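Local coordinates for CRISPR-associated protein, Cse2 family (Meiothermus ruber, PDB 3WA8) that probably serves as the Cse2 (CasB) subunit of a type I-E CRISPR surveillance complex, binding G-rich crRNA sequence and helping to stabilise the R-loop, at residues A[128-133]-A[185-190]; A[111-116]-A[146-151]; A[51-54]-A[60-63]; A[9-14]-A[164-169]. All blocks are in the same frame, centred on the assembly; numbering follows the deposited sequence.

Contact 1 of 4, residues A[128-133]-A[185-190]; sequences QRFIAL and RAFYRT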
loop_
_atom_site.group_PDB
_atom_site.type_symbol
_atom_site.label_atom_id
_atom_site.label_comp_id
_atom_site.label_asym_id
_atom_site.label_seq_id
_atom_site.Cartn_x
_atom_site.Cartn_y
_atom_site.Cartn_z
ATOM N N GLN A 128 -18.078 -0.733 -0.830
ATOM C CA GLN A 128 -18.316 -0.685 0.609
ATOM C C GLN A 128 -17.076 -1.011 1.426
ATOM O O GLN A 128 -16.705 -0.272 2.332
ATOM C CB GLN A 128 -19.487 -1.576 0.990
ATOM C CG GLN A 128 -20.831 -0.859 0.828
ATOM C CD GLN A 128 -21.972 -1.840 0.830
ATOM O OE1 GLN A 128 -21.817 -2.978 1.306
ATOM N NE2 GLN A 128 -23.127 -1.429 0.292
ATOM N N ARG A 129 -16.413 -2.099 1.065
ATOM C CA ARG A 129 -15.161 -2.459 1.694
ATOM C C ARG A 129 -14.200 -1.282 1.583
ATOM O O ARG A 129 -13.437 -1.015 2.520
ATOM C CB ARG A 129 -14.583 -3.737 1.086
ATOM C CG ARG A 129 -13.249 -4.150 1.688
ATOM C CD ARG A 129 -12.980 -5.643 1.502
ATOM N NE ARG A 129 -13.399 -6.432 2.655
ATOM C CZ ARG A 129 -13.775 -7.701 2.587
ATOM N NH1 ARG A 129 -13.804 -8.323 1.416
ATOM N NH2 ARG A 129 -14.149 -8.351 3.686
ATOM N N PHE A 130 -14.285 -0.563 0.464
ATOM C CA PHE A 130 -13.433 0.580 0.213
ATOM C C PHE A 130 -13.780 1.765 1.106
ATOM O O PHE A 130 -12.889 2.449 1.648
ATOM C CB PHE A 130 -13.503 0.976 -1.264
ATOM C CG PHE A 130 -12.850 2.294 -1.574
ATOM C CD1 PHE A 130 -11.531 2.541 -1.213
ATOM C CD2 PHE A 130 -13.559 3.292 -2.251
ATOM C CE1 PHE A 130 -10.926 3.769 -1.501
ATOM C CE2 PHE A 130 -12.975 4.520 -2.539
ATOM C CZ PHE A 130 -11.641 4.755 -2.172
ATOM N N ILE A 131 -15.074 2.023 1.245
ATOM C CA ILE A 131 -15.503 3.103 2.100
ATOM C C ILE A 131 -15.074 2.747 3.513
ATOM O O ILE A 131 -14.562 3.583 4.244
ATOM C CB ILE A 131 -17.008 3.326 1.997
ATOM C CG1 ILE A 131 -17.318 4.159 0.755
ATOM C CG2 ILE A 131 -17.506 4.064 3.177
ATOM C CD1 ILE A 131 -18.764 4.057 0.281
ATOM N N ALA A 132 -15.223 1.482 3.870
ATOM C CA ALA A 132 -14.889 1.058 5.212
ATOM C C ALA A 132 -13.413 1.281 5.458
ATOM O O ALA A 132 -13.018 1.676 6.549
ATOM C CB ALA A 132 -15.241 -0.377 5.417
ATOM N N LEU A 133 -12.600 1.018 4.435
ATOM C CA LEU A 133 -11.176 1.284 4.482
ATOM C C LEU A 133 -10.915 2.771 4.732
ATOM O O LEU A 133 -10.131 3.124 5.610
ATOM C CB LEU A 133 -10.516 0.822 3.191
ATOM C CG LEU A 133 -8.999 0.919 3.112
ATOM C CD1 LEU A 133 -8.334 0.025 4.094
ATOM C CD2 LEU A 133 -8.542 0.598 1.734
ATOM N N ARG A 185 -10.829 10.502 -4.285
ATOM C CA ARG A 185 -10.920 11.228 -5.538
ATOM C C ARG A 185 -10.347 10.375 -6.620
ATOM O O ARG A 185 -10.861 10.379 -7.718
ATOM C CB ARG A 185 -10.207 12.576 -5.481
ATOM C CG ARG A 185 -10.747 13.478 -4.413
ATOM C CD ARG A 185 -10.140 14.829 -4.471
ATOM N NE ARG A 185 -10.623 15.548 -3.319
ATOM C CZ ARG A 185 -10.723 16.861 -3.235
ATOM N NH1 ARG A 185 -10.344 17.630 -4.248
ATOM N NH2 ARG A 185 -11.218 17.399 -2.128
ATOM N N ALA A 186 -9.306 9.620 -6.303
ATOM C CA ALA A 186 -8.696 8.756 -7.292
ATOM C C ALA A 186 -9.709 7.719 -7.690
ATOM O O ALA A 186 -9.935 7.508 -8.870
ATOM C CB ALA A 186 -7.455 8.107 -6.753
ATOM N N PHE A 187 -10.343 7.091 -6.710
ATOM C CA PHE A 187 -11.333 6.068 -6.988
ATOM C C PHE A 187 -12.422 6.587 -7.927
ATOM O O PHE A 187 -12.658 6.019 -8.997
ATOM C CB PHE A 187 -11.965 5.593 -5.691
ATOM C CG PHE A 187 -12.989 4.504 -5.869
ATOM C CD1 PHE A 187 -12.617 3.158 -5.777
ATOM C CD2 PHE A 187 -14.321 4.815 -6.101
ATOM C CE1 PHE A 187 -13.545 2.130 -5.945
ATOM C CE2 PHE A 187 -15.266 3.781 -6.266
ATOM C CZ PHE A 187 -14.874 2.437 -6.193
ATOM N N TYR A 188 -13.093 7.663 -7.552
ATOM C CA TYR A 188 -14.225 8.072 -8.366
ATOM C C TYR A 188 -13.812 8.673 -9.690
ATOM O O TYR A 188 -14.546 8.608 -10.660
ATOM C CB TYR A 188 -15.194 8.938 -7.568
ATOM C CG TYR A 188 -15.930 8.091 -6.543
ATOM C CD1 TYR A 188 -16.926 7.207 -6.945
ATOM C CD2 TYR A 188 -15.596 8.137 -5.179
ATOM C CE1 TYR A 188 -17.594 6.409 -6.035
ATOM C CE2 TYR A 188 -16.267 7.332 -4.245
ATOM C CZ TYR A 188 -17.266 6.467 -4.691
ATOM O OH TYR A 188 -17.953 5.645 -3.822
ATOM N N ARG A 189 -12.596 9.194 -9.741
ATOM C CA ARG A 189 -12.021 9.694 -10.977
ATOM C C ARG A 189 -11.757 8.576 -12.000
ATOM O O ARG A 189 -12.036 8.745 -13.190
ATOM C CB ARG A 189 -10.733 10.431 -10.679
ATOM C CG ARG A 189 -10.390 11.438 -11.714
ATOM C CD ARG A 189 -9.226 12.280 -11.283
ATOM N NE ARG A 189 -9.423 13.647 -11.733
ATOM C CZ ARG A 189 -8.457 14.455 -12.151
ATOM N NH1 ARG A 189 -7.190 14.032 -12.182
ATOM N NH2 ARG A 189 -8.776 15.691 -12.549
ATOM N N THR A 190 -11.237 7.444 -11.531
ATOM C CA THR A 190 -11.023 6.264 -12.356
ATOM C C THR A 190 -12.321 5.662 -12.884
ATOM O O THR A 190 -12.437 5.382 -14.062
ATOM C CB THR A 190 -10.297 5.187 -11.559
ATOM O OG1 THR A 190 -9.018 5.674 -11.142
ATOM C CG2 THR A 190 -10.097 3.948 -12.384
#
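Tyr188 OH, which lies 4.5 Å from Ile131 CD1, is hydrogen-bonded to the carboxylate oxygen OE2 of Glu127, one residue before the segment 128-133. That bond ties helix 178-197 to helix 124-135 at the exposed margin of the contact; only the hydroxyl end of Tyr188 comes near Ile131, and loosely. Further in, the work is done by two buried phenylalanines. Phe130 and Phe187 form an offset stack, with ring centroids 4.5 Å apart and planes tilted by 23°. The two side chains run antiparallel alongside one another, so the overlap is off-centre: CE2 of Phe130 lies over the CG and CD1 side of the Phe187 ring, 3.5 Å from Phe187 CD1, and CZ of Phe130 reaches Phe187 CB at 3.6 Å. Each ring enters the space between the helices because its CG stands anti to its own backbone N (chi1 170° for Phe130, -179° for Phe187). Within its own helix Phe187 also covers the Tyr188 ring, Phe187 CD2 lying 3.4 Å above the plane, over its centre, and the ring of Tyr117 also meets Phe187. This is a worked case of an offset aromatic stack between two helices: dispersion between ring faces joins the long C-terminal helix to helix 124-135, and the polar tie is left to the outer edge, where Tyr188 is exposed.

Contact 2 of 4, residues A[111-116]-A[146-151]; sequences HAIAQL and RQMVQL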
loop_
_atom_site.group_PDB
_atom_site.type_symbol
_atom_site.label_atom_id
_atom_site.label_comp_id
_atom_site.label_asym_id
_atom_site.label_seq_id
_atom_site.Cartn_x
_atom_site.Cartn_y
_atom_site.Cartn_z
ATOM N N HIS A 111 -6.653 4.404 -6.844
ATOM C CA HIS A 111 -6.705 3.964 -8.235
ATOM C C HIS A 111 -6.690 2.427 -8.341
ATOM O O HIS A 111 -7.455 1.855 -9.135
ATOM C CB HIS A 111 -5.629 4.622 -9.091
ATOM C CG HIS A 111 -5.520 4.047 -10.471
ATOM N ND1 HIS A 111 -6.297 4.477 -11.523
ATOM C CD2 HIS A 111 -4.712 3.082 -10.972
ATOM C CE1 HIS A 111 -5.972 3.807 -12.612
ATOM N NE2 HIS A 111 -5.018 2.946 -12.300
ATOM N N ALA A 112 -5.850 1.762 -7.538
ATOM C CA ALA A 112 -5.762 0.298 -7.612
ATOM C C ALA A 112 -7.134 -0.295 -7.275
ATOM O O ALA A 112 -7.623 -1.191 -7.984
ATOM C CB ALA A 112 -4.677 -0.249 -6.707
ATOM N N ILE A 113 -7.775 0.262 -6.239
ATOM C CA ILE A 113 -9.038 -0.264 -5.762
ATOM C C ILE A 113 -10.146 -0.076 -6.806
ATOM O O ILE A 113 -10.992 -0.976 -7.007
ATOM C CB ILE A 113 -9.413 0.310 -4.383
ATOM C CG1 ILE A 113 -8.513 -0.290 -3.312
ATOM C CG2 ILE A 113 -10.873 -0.015 -4.000
ATOM C CD1 ILE A 113 -8.343 0.594 -2.114
ATOM N N ALA A 114 -10.132 1.067 -7.487
ATOM C CA ALA A 114 -11.129 1.312 -8.511
ATOM C C ALA A 114 -10.982 0.286 -9.614
ATOM O O ALA A 114 -11.976 -0.221 -10.139
ATOM C CB ALA A 114 -10.990 2.685 -9.066
ATOM N N GLN A 115 -9.739 -0.036 -9.957
ATOM C CA GLN A 115 -9.466 -0.999 -11.015
ATOM C C GLN A 115 -10.065 -2.349 -10.638
ATOM O O GLN A 115 -10.634 -3.050 -11.488
ATOM C CB GLN A 115 -7.961 -1.114 -11.263
ATOM C CG GLN A 115 -7.413 -0.031 -12.142
ATOM C CD GLN A 115 -5.919 -0.092 -12.286
ATOM O OE1 GLN A 115 -5.194 -0.177 -11.305
ATOM N NE2 GLN A 115 -5.446 -0.009 -13.512
ATOM N N LEU A 116 -9.936 -2.696 -9.355
ATOM C CA LEU A 116 -10.489 -3.922 -8.821
ATOM C C LEU A 116 -12.018 -3.858 -8.894
ATOM O O LEU A 116 -12.676 -4.788 -9.397
ATOM C CB LEU A 116 -10.006 -4.103 -7.400
ATOM C CG LEU A 116 -10.777 -5.092 -6.560
ATOM C CD1 LEU A 116 -10.504 -6.510 -7.039
ATOM C CD2 LEU A 116 -10.397 -4.915 -5.133
ATOM N N ARG A 146 -5.012 -4.992 4.701
ATOM C CA ARG A 146 -4.453 -6.281 4.403
ATOM C C ARG A 146 -5.481 -7.055 3.643
ATOM O O ARG A 146 -5.154 -7.724 2.674
ATOM C CB ARG A 146 -4.112 -6.978 5.695
ATOM C CG ARG A 146 -3.258 -8.182 5.578
ATOM C CD ARG A 146 -2.784 -8.453 6.974
ATOM N NE ARG A 146 -2.515 -9.865 7.241
ATOM C CZ ARG A 146 -2.690 -10.409 8.442
ATOM N NH1 ARG A 146 -3.169 -9.669 9.446
ATOM N NH2 ARG A 146 -2.403 -11.688 8.644
ATOM N N GLN A 147 -6.736 -6.951 4.056
ATOM C CA GLN A 147 -7.816 -7.596 3.315
ATOM C C GLN A 147 -7.947 -7.036 1.891
ATOM O O GLN A 147 -8.191 -7.793 0.946
ATOM C CB GLN A 147 -9.131 -7.400 4.033
ATOM C CG GLN A 147 -9.457 -8.367 5.121
ATOM C CD GLN A 147 -10.965 -8.319 5.414
ATOM O OE1 GLN A 147 -11.612 -7.248 5.269
ATOM N NE2 GLN A 147 -11.551 -9.486 5.778
ATOM N N MET A 148 -7.802 -5.718 1.741
ATOM C CA MET A 148 -8.043 -5.069 0.459
ATOM C C MET A 148 -6.952 -5.416 -0.555
ATOM O O MET A 148 -7.269 -5.802 -1.706
ATOM C CB MET A 148 -8.165 -3.554 0.609
ATOM C CG MET A 148 -8.488 -2.855 -0.695
ATOM S SD MET A 148 -10.111 -3.336 -1.353
ATOM C CE MET A 148 -11.053 -1.936 -0.781
ATOM N N VAL A 149 -5.689 -5.281 -0.118
ATOM C CA VAL A 149 -4.525 -5.752 -0.869
ATOM C C VAL A 149 -4.729 -7.191 -1.318
ATOM O O VAL A 149 -4.529 -7.532 -2.484
ATOM C CB VAL A 149 -3.233 -5.659 -0.038
ATOM C CG1 VAL A 149 -2.101 -6.348 -0.713
ATOM C CG2 VAL A 149 -2.858 -4.216 0.170
ATOM N N GLN A 150 -5.138 -8.040 -0.393
ATOM C CA GLN A 150 -5.497 -9.391 -0.747
ATOM C C GLN A 150 -6.518 -9.449 -1.893
ATOM O O GLN A 150 -6.338 -10.206 -2.850
ATOM C CB GLN A 150 -6.070 -10.080 0.469
ATOM C CG GLN A 150 -5.094 -10.907 1.213
ATOM C CD GLN A 150 -5.640 -12.296 1.319
ATOM O OE1 GLN A 150 -6.727 -12.576 0.793
ATOM N NE2 GLN A 150 -4.909 -13.187 1.992
ATOM N N LEU A 151 -7.594 -8.660 -1.802
ATOM C CA LEU A 151 -8.564 -8.667 -2.876
ATOM C C LEU A 151 -7.928 -8.184 -4.157
ATOM O O LEU A 151 -8.013 -8.869 -5.174
ATOM C CB LEU A 151 -9.814 -7.869 -2.536
ATOM C CG LEU A 151 -10.842 -8.629 -1.703
ATOM C CD1 LEU A 151 -11.990 -7.721 -1.358
ATOM C CD2 LEU A 151 -11.339 -9.837 -2.431
#
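Ile113 and Met148 make the tight part of this contact, their side chains crossing at about a right angle between helices 109-119 and 141-154. Met148 CG lies 3.7 Å from Ile113 CG1 and equally close to Ile113 CD1. The methionine, its CG anti to the backbone N, bends at chi2 (64°) and again at the CG-SD bond (chi3 99°), which carries the terminal CE to 3.8 Å from Ile113 CG2. One methionine thus touches both branches of its partner. Shortening Met148 to an alanine is likely to open a gap beside Ile113 and leave Leu116 without its sulfur neighbour. Towards the C-terminal ends of the two segments the packing thins. Leu116 CD2 stands 4.1 Å from Met148 SD and 4.0 Å from Leu151 CB, so the second leucine offers the root of its side chain rather than its methyls. Leu151 is partly exposed, and it also touches Arg120 and Arg129. The axes of segments 111-116 and 146-151 approach to 10.6 Å at an angle of 53°, a spacing wide enough for these branched and flexible side chains to fill. Phe130 of helix 124-135 lies against both Ile113 and Met148, Phe187 of helix 178-197 reaches Ile113 as well, and Ile152 adds to the cover of Ile113 and Leu116, which sets the contact inside an all-helical packing with no strands.

Contact 3 of 4, residues A[51-54]-A[60-63]; sequences RIQD and WERI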
loop_
_atom_site.group_PDB
_atom_site.type_symbol
_atom_site.label_atom_id
_atom_site.label_comp_id
_atom_site.label_asym_id
_atom_site.label_seq_id
_atom_site.Cartn_x
_atom_site.Cartn_y
_atom_site.Cartn_z
ATOM N N ARG A 51 18.385 4.259 10.447
ATOM C CA ARG A 51 19.217 5.213 9.740
ATOM C C ARG A 51 18.507 6.538 9.463
ATOM O O ARG A 51 19.028 7.396 8.753
ATOM C CB ARG A 51 19.807 4.588 8.469
ATOM C CG ARG A 51 21.069 3.736 8.739
ATOM C CD ARG A 51 21.765 3.272 7.454
ATOM N NE ARG A 51 20.861 2.512 6.576
ATOM C CZ ARG A 51 20.659 1.195 6.650
ATOM N NH1 ARG A 51 21.296 0.457 7.560
ATOM N NH2 ARG A 51 19.817 0.604 5.808
ATOM N N ILE A 52 17.335 6.720 10.065
ATOM C CA ILE A 52 16.584 7.978 9.927
ATOM C C ILE A 52 15.913 8.440 11.220
ATOM O O ILE A 52 16.191 9.538 11.692
ATOM C CB ILE A 52 15.518 7.926 8.779
ATOM C CG1 ILE A 52 14.967 6.506 8.592
ATOM C CG2 ILE A 52 16.112 8.483 7.474
ATOM C CD1 ILE A 52 13.574 6.464 8.025
ATOM N N GLN A 53 15.058 7.573 11.775
ATOM C CA GLN A 53 14.125 7.838 12.905
ATOM C C GLN A 53 14.532 8.845 14.014
ATOM O O GLN A 53 13.700 9.654 14.452
ATOM C CB GLN A 53 13.679 6.502 13.528
ATOM C CG GLN A 53 12.377 6.580 14.317
ATOM C CD GLN A 53 11.318 5.590 13.825
ATOM O OE1 GLN A 53 11.330 5.162 12.662
ATOM N NE2 GLN A 53 10.385 5.235 14.711
ATOM N N ASP A 54 15.783 8.771 14.472
ATOM C CA ASP A 54 16.366 9.754 15.407
ATOM C C ASP A 54 15.624 9.993 16.731
ATOM O O ASP A 54 16.025 9.453 17.773
ATOM C CB ASP A 54 16.621 11.090 14.702
ATOM C CG ASP A 54 18.022 11.190 14.158
ATOM O OD1 ASP A 54 18.321 10.480 13.173
ATOM O OD2 ASP A 54 18.823 11.974 14.723
ATOM N N TRP A 60 3.803 4.736 14.743
ATOM C CA TRP A 60 3.127 4.689 13.450
ATOM C C TRP A 60 4.070 4.348 12.308
ATOM O O TRP A 60 3.833 3.413 11.550
ATOM C CB TRP A 60 2.420 6.007 13.164
ATOM C CG TRP A 60 1.478 5.936 12.029
ATOM C CD1 TRP A 60 1.418 6.781 10.962
ATOM C CD2 TRP A 60 0.457 4.951 11.820
ATOM N NE1 TRP A 60 0.415 6.390 10.098
ATOM C CE2 TRP A 60 -0.193 5.273 10.605
ATOM C CE3 TRP A 60 0.027 3.829 12.542
ATOM C CZ2 TRP A 60 -1.253 4.529 10.107
ATOM C CZ3 TRP A 60 -1.013 3.085 12.044
ATOM C CH2 TRP A 60 -1.659 3.446 10.843
ATOM N N GLU A 61 5.150 5.107 12.208
ATOM C CA GLU A 61 6.121 4.882 11.168
ATOM C C GLU A 61 6.484 3.411 11.157
ATOM O O GLU A 61 6.349 2.749 10.136
ATOM C CB GLU A 61 7.347 5.765 11.384
ATOM C CG GLU A 61 8.338 5.705 10.232
ATOM C CD GLU A 61 9.211 6.972 10.098
ATOM O OE1 GLU A 61 10.149 7.165 10.925
ATOM O OE2 GLU A 61 8.962 7.755 9.132
ATOM N N ARG A 62 6.894 2.895 12.311
ATOM C CA ARG A 62 7.332 1.506 12.413
ATOM C C ARG A 62 6.226 0.534 11.956
ATOM O O ARG A 62 6.486 -0.421 11.197
ATOM C CB ARG A 62 7.879 1.226 13.820
ATOM C CG ARG A 62 7.575 -0.138 14.453
ATOM C CD ARG A 62 8.264 -0.283 15.842
ATOM N NE ARG A 62 9.703 -0.364 15.667
ATOM C CZ ARG A 62 10.401 -1.494 15.584
ATOM N NH1 ARG A 62 9.814 -2.674 15.717
ATOM N NH2 ARG A 62 11.712 -1.428 15.386
ATOM N N ILE A 63 4.991 0.797 12.374
ATOM C CA ILE A 63 3.906 -0.034 11.907
ATOM C C ILE A 63 3.801 0.068 10.367
ATOM O O ILE A 63 3.698 -0.938 9.671
ATOM C CB ILE A 63 2.602 0.313 12.606
ATOM C CG1 ILE A 63 2.661 -0.165 14.042
ATOM C CG2 ILE A 63 1.408 -0.351 11.929
ATOM C CD1 ILE A 63 1.753 0.630 14.998
#
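Gln53 brings its amide up to the carboxylate of Glu61, the two side chains arriving from opposite directions, so that the loop 51-54 and the helix 59-72 come together at their side chains. As modelled, Gln53 OE1 lies 2.9 Å from Glu61 OE1. Both are acceptors, so the approach is not a hydrogen bond, and with the two planes turned 55° apart the groups do not lie flat on each other either. At 2.80 Å resolution the oxygen and nitrogen of an amide are hard to tell apart, and the detail of this meeting is best treated as doubtful. Gln53 reaches over by a bent route: CG is anti to the backbone N (chi1 -159°) and the chain turns at the next bond. Its NE2 makes a weak hydrogen bond to the carbonyl oxygen of His56, inside the turn that joins the two segments, which favours the modelled orientation of the amide without settling it. Glu61, by contrast, leaves its helix with a chain extended beyond CG. Arg10 of helix 10-21 touches both Ile52 and Glu61, bringing positive charge to this corner, and Arg62, the residue after Glu61, is salt-bridged to Glu46. The lesson is one of surface chemistry: the touching pair is polar, with Ile52 close by, and the corner is defined as much by the bonds its neighbours make and the nearness of Arg10 as by the pair itself.

Contact 4 of 4, residues A[9-14]-A[164-169]; sequences SREQAF and ELLRDL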
loop_
_atom_site.group_PDB
_atom_site.type_symbol
_atom_site.label_atom_id
_atom_site.label_comp_id
_atom_site.label_asym_id
_atom_site.label_seq_id
_atom_site.Cartn_x
_atom_site.Cartn_y
_atom_site.Cartn_z
ATOM N N SER A 9 12.770 9.600 -3.204
ATOM C CA SER A 9 12.189 9.736 -1.871
ATOM C C SER A 9 12.580 8.582 -0.919
ATOM O O SER A 9 13.062 7.528 -1.338
ATOM C CB SER A 9 10.668 9.843 -1.963
ATOM O OG SER A 9 10.072 8.594 -2.246
ATOM N N ARG A 10 12.359 8.789 0.368
ATOM C CA ARG A 10 12.729 7.804 1.362
ATOM C C ARG A 10 11.915 6.512 1.247
ATOM O O ARG A 10 12.424 5.432 1.525
ATOM C CB ARG A 10 12.612 8.419 2.752
ATOM C CG ARG A 10 13.020 7.522 3.891
ATOM C CD ARG A 10 12.430 8.059 5.177
ATOM N NE ARG A 10 13.272 9.077 5.805
ATOM C CZ ARG A 10 12.820 10.021 6.632
ATOM N NH1 ARG A 10 11.520 10.102 6.915
ATOM N NH2 ARG A 10 13.667 10.898 7.165
ATOM N N GLU A 11 10.658 6.612 0.834
ATOM C CA GLU A 11 9.844 5.410 0.683
ATOM C C GLU A 11 10.220 4.637 -0.576
ATOM O O GLU A 11 10.210 3.393 -0.574
ATOM C CB GLU A 11 8.352 5.719 0.680
ATOM C CG GLU A 11 7.852 6.349 1.939
ATOM C CD GLU A 11 8.055 7.839 1.957
ATOM O OE1 GLU A 11 8.334 8.398 0.878
ATOM O OE2 GLU A 11 7.942 8.447 3.048
ATOM N N GLN A 12 10.533 5.357 -1.650
ATOM C CA GLN A 12 11.124 4.718 -2.814
ATOM C C GLN A 12 12.395 4.002 -2.393
ATOM O O GLN A 12 12.550 2.829 -2.648
ATOM C CB GLN A 12 11.450 5.726 -3.925
ATOM C CG GLN A 12 10.244 6.225 -4.673
ATOM C CD GLN A 12 10.581 7.160 -5.816
ATOM O OE1 GLN A 12 11.626 7.853 -5.846
ATOM N NE2 GLN A 12 9.682 7.188 -6.782
ATOM N N ALA A 13 13.300 4.705 -1.733
ATOM C CA ALA A 13 14.553 4.098 -1.352
ATOM C C ALA A 13 14.278 2.831 -0.556
ATOM O O ALA A 13 14.968 1.824 -0.711
ATOM C CB ALA A 13 15.375 5.052 -0.549
ATOM N N PHE A 14 13.248 2.867 0.277
ATOM C CA PHE A 14 12.994 1.755 1.138
ATOM C C PHE A 14 12.610 0.530 0.317
ATOM O O PHE A 14 13.147 -0.575 0.518
ATOM C CB PHE A 14 11.905 2.116 2.141
ATOM C CG PHE A 14 11.482 0.968 3.013
ATOM C CD1 PHE A 14 12.373 0.414 3.946
ATOM C CD2 PHE A 14 10.200 0.429 2.895
ATOM C CE1 PHE A 14 11.982 -0.668 4.753
ATOM C CE2 PHE A 14 9.804 -0.629 3.696
ATOM C CZ PHE A 14 10.696 -1.184 4.631
ATOM N N GLU A 164 4.380 4.628 -2.967
ATOM C CA GLU A 164 3.294 5.576 -2.723
ATOM C C GLU A 164 2.406 5.071 -1.575
ATOM O O GLU A 164 1.974 5.873 -0.739
ATOM C CB GLU A 164 2.493 5.887 -3.992
ATOM C CG GLU A 164 3.041 7.049 -4.840
ATOM C CD GLU A 164 4.136 6.635 -5.892
ATOM O OE1 GLU A 164 4.723 5.519 -5.778
ATOM O OE2 GLU A 164 4.415 7.444 -6.829
ATOM N N LEU A 165 2.169 3.756 -1.507
ATOM C CA LEU A 165 1.353 3.214 -0.428
ATOM C C LEU A 165 1.954 3.591 0.937
ATOM O O LEU A 165 1.260 4.147 1.828
ATOM C CB LEU A 165 1.164 1.706 -0.551
ATOM C CG LEU A 165 0.157 1.111 0.457
ATOM C CD1 LEU A 165 -1.247 1.630 0.208
ATOM C CD2 LEU A 165 0.131 -0.423 0.412
ATOM N N LEU A 166 3.255 3.351 1.091
ATOM C CA LEU A 166 3.912 3.649 2.356
ATOM C C LEU A 166 3.819 5.134 2.714
ATOM O O LEU A 166 3.432 5.474 3.834
ATOM C CB LEU A 166 5.357 3.147 2.353
ATOM C CG LEU A 166 6.209 3.531 3.551
ATOM C CD1 LEU A 166 5.628 2.970 4.859
ATOM C CD2 LEU A 166 7.620 3.077 3.303
ATOM N N ARG A 167 4.158 5.998 1.760
ATOM C CA ARG A 167 4.038 7.443 1.951
ATOM C C ARG A 167 2.615 7.799 2.410
ATOM O O ARG A 167 2.424 8.617 3.319
ATOM C CB ARG A 167 4.419 8.187 0.659
ATOM C CG ARG A 167 4.097 9.706 0.600
ATOM C CD ARG A 167 3.838 10.218 -0.865
ATOM N NE ARG A 167 2.521 10.879 -0.992
ATOM C CZ ARG A 167 2.313 12.174 -1.317
ATOM N NH1 ARG A 167 3.330 12.995 -1.602
ATOM N NH2 ARG A 167 1.065 12.665 -1.379
ATOM N N ASP A 168 1.624 7.151 1.794
ATOM C CA ASP A 168 0.228 7.449 2.077
ATOM C C ASP A 168 -0.160 6.961 3.460
ATOM O O ASP A 168 -0.714 7.735 4.252
ATOM C CB ASP A 168 -0.691 6.881 1.000
ATOM C CG ASP A 168 -0.800 7.790 -0.219
ATOM O OD1 ASP A 168 -0.425 8.980 -0.134
ATOM O OD2 ASP A 168 -1.251 7.308 -1.281
ATOM N N LEU A 169 0.156 5.707 3.770
ATOM C CA LEU A 169 -0.041 5.232 5.126
ATOM C C LEU A 169 0.647 6.124 6.145
ATOM O O LEU A 169 0.073 6.399 7.190
ATOM C CB LEU A 169 0.433 3.809 5.289
ATOM C CG LEU A 169 -0.337 2.793 4.452
ATOM C CD1 LEU A 169 0.237 1.406 4.687
ATOM C CD2 LEU A 169 -1.824 2.824 4.793
#
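Glu11 bends over Leu166 and Arg167 through two torsions: CG sits anti to its carbonyl carbon (chi1 -61°), and a turn at chi2 (84°) folds the carboxylate back across the facing helix. The aliphatic part of the glutamate then does the packing, with Glu11 CG 3.6 Å from Leu166 CD2, while its CD rests 3.9 Å from Arg167 CB. Phe14, one helical turn on, crosses Leu166 at about a right angle and brings its CD2 to 3.7 Å from Leu166 CD2. Segments 10-14 and 164-169 run at 132° to each other. With an alanine in place of Glu11, Leu166 would probably lose its CG cover and Arg167 CB the carboxyl carbon beside it. Behind Glu11, Ser9 and Gln12 form a capping box, both of whose bonds are weak. The ring of Phe14 also packs edge-to-face with Tyr65 and Phe48, so Leu166 and Phe14 lead into the core of this end of the protein. Despite opposite charges, Glu11 OE1 and Arg167 NE stay 6.6 Å apart; the guanidinium turns instead to a long salt bridge with Asp168, which also pairs with Lys182. What joins these helices is therefore hydrocarbon, and any attraction between the charges would probably be weak and long-range.

Contacts 1 and 2 share one neighbourhood: their four segments lie on helices 109-119, 124-135, 141-154 and 178-197, and they touch through Thr190 and His111 and through Arg129 and Gln147. Contact 2 is the buried member, held by aliphatic groups and a thioether; contact 1, further out, combines an aromatic core with an exposed margin. Contacts 3 and 4 sit across the chain's centre from contact 2, about 12 Å apart between centres, and Arg10 and the Trp60 to Leu169 bond connect them. Contact 4 is partly buried and mixes hydrocarbon with charge, whereas contact 3 is at the surface, its touching pair polar. Apolar packing thus gives way to polar groups from the interior to the surface.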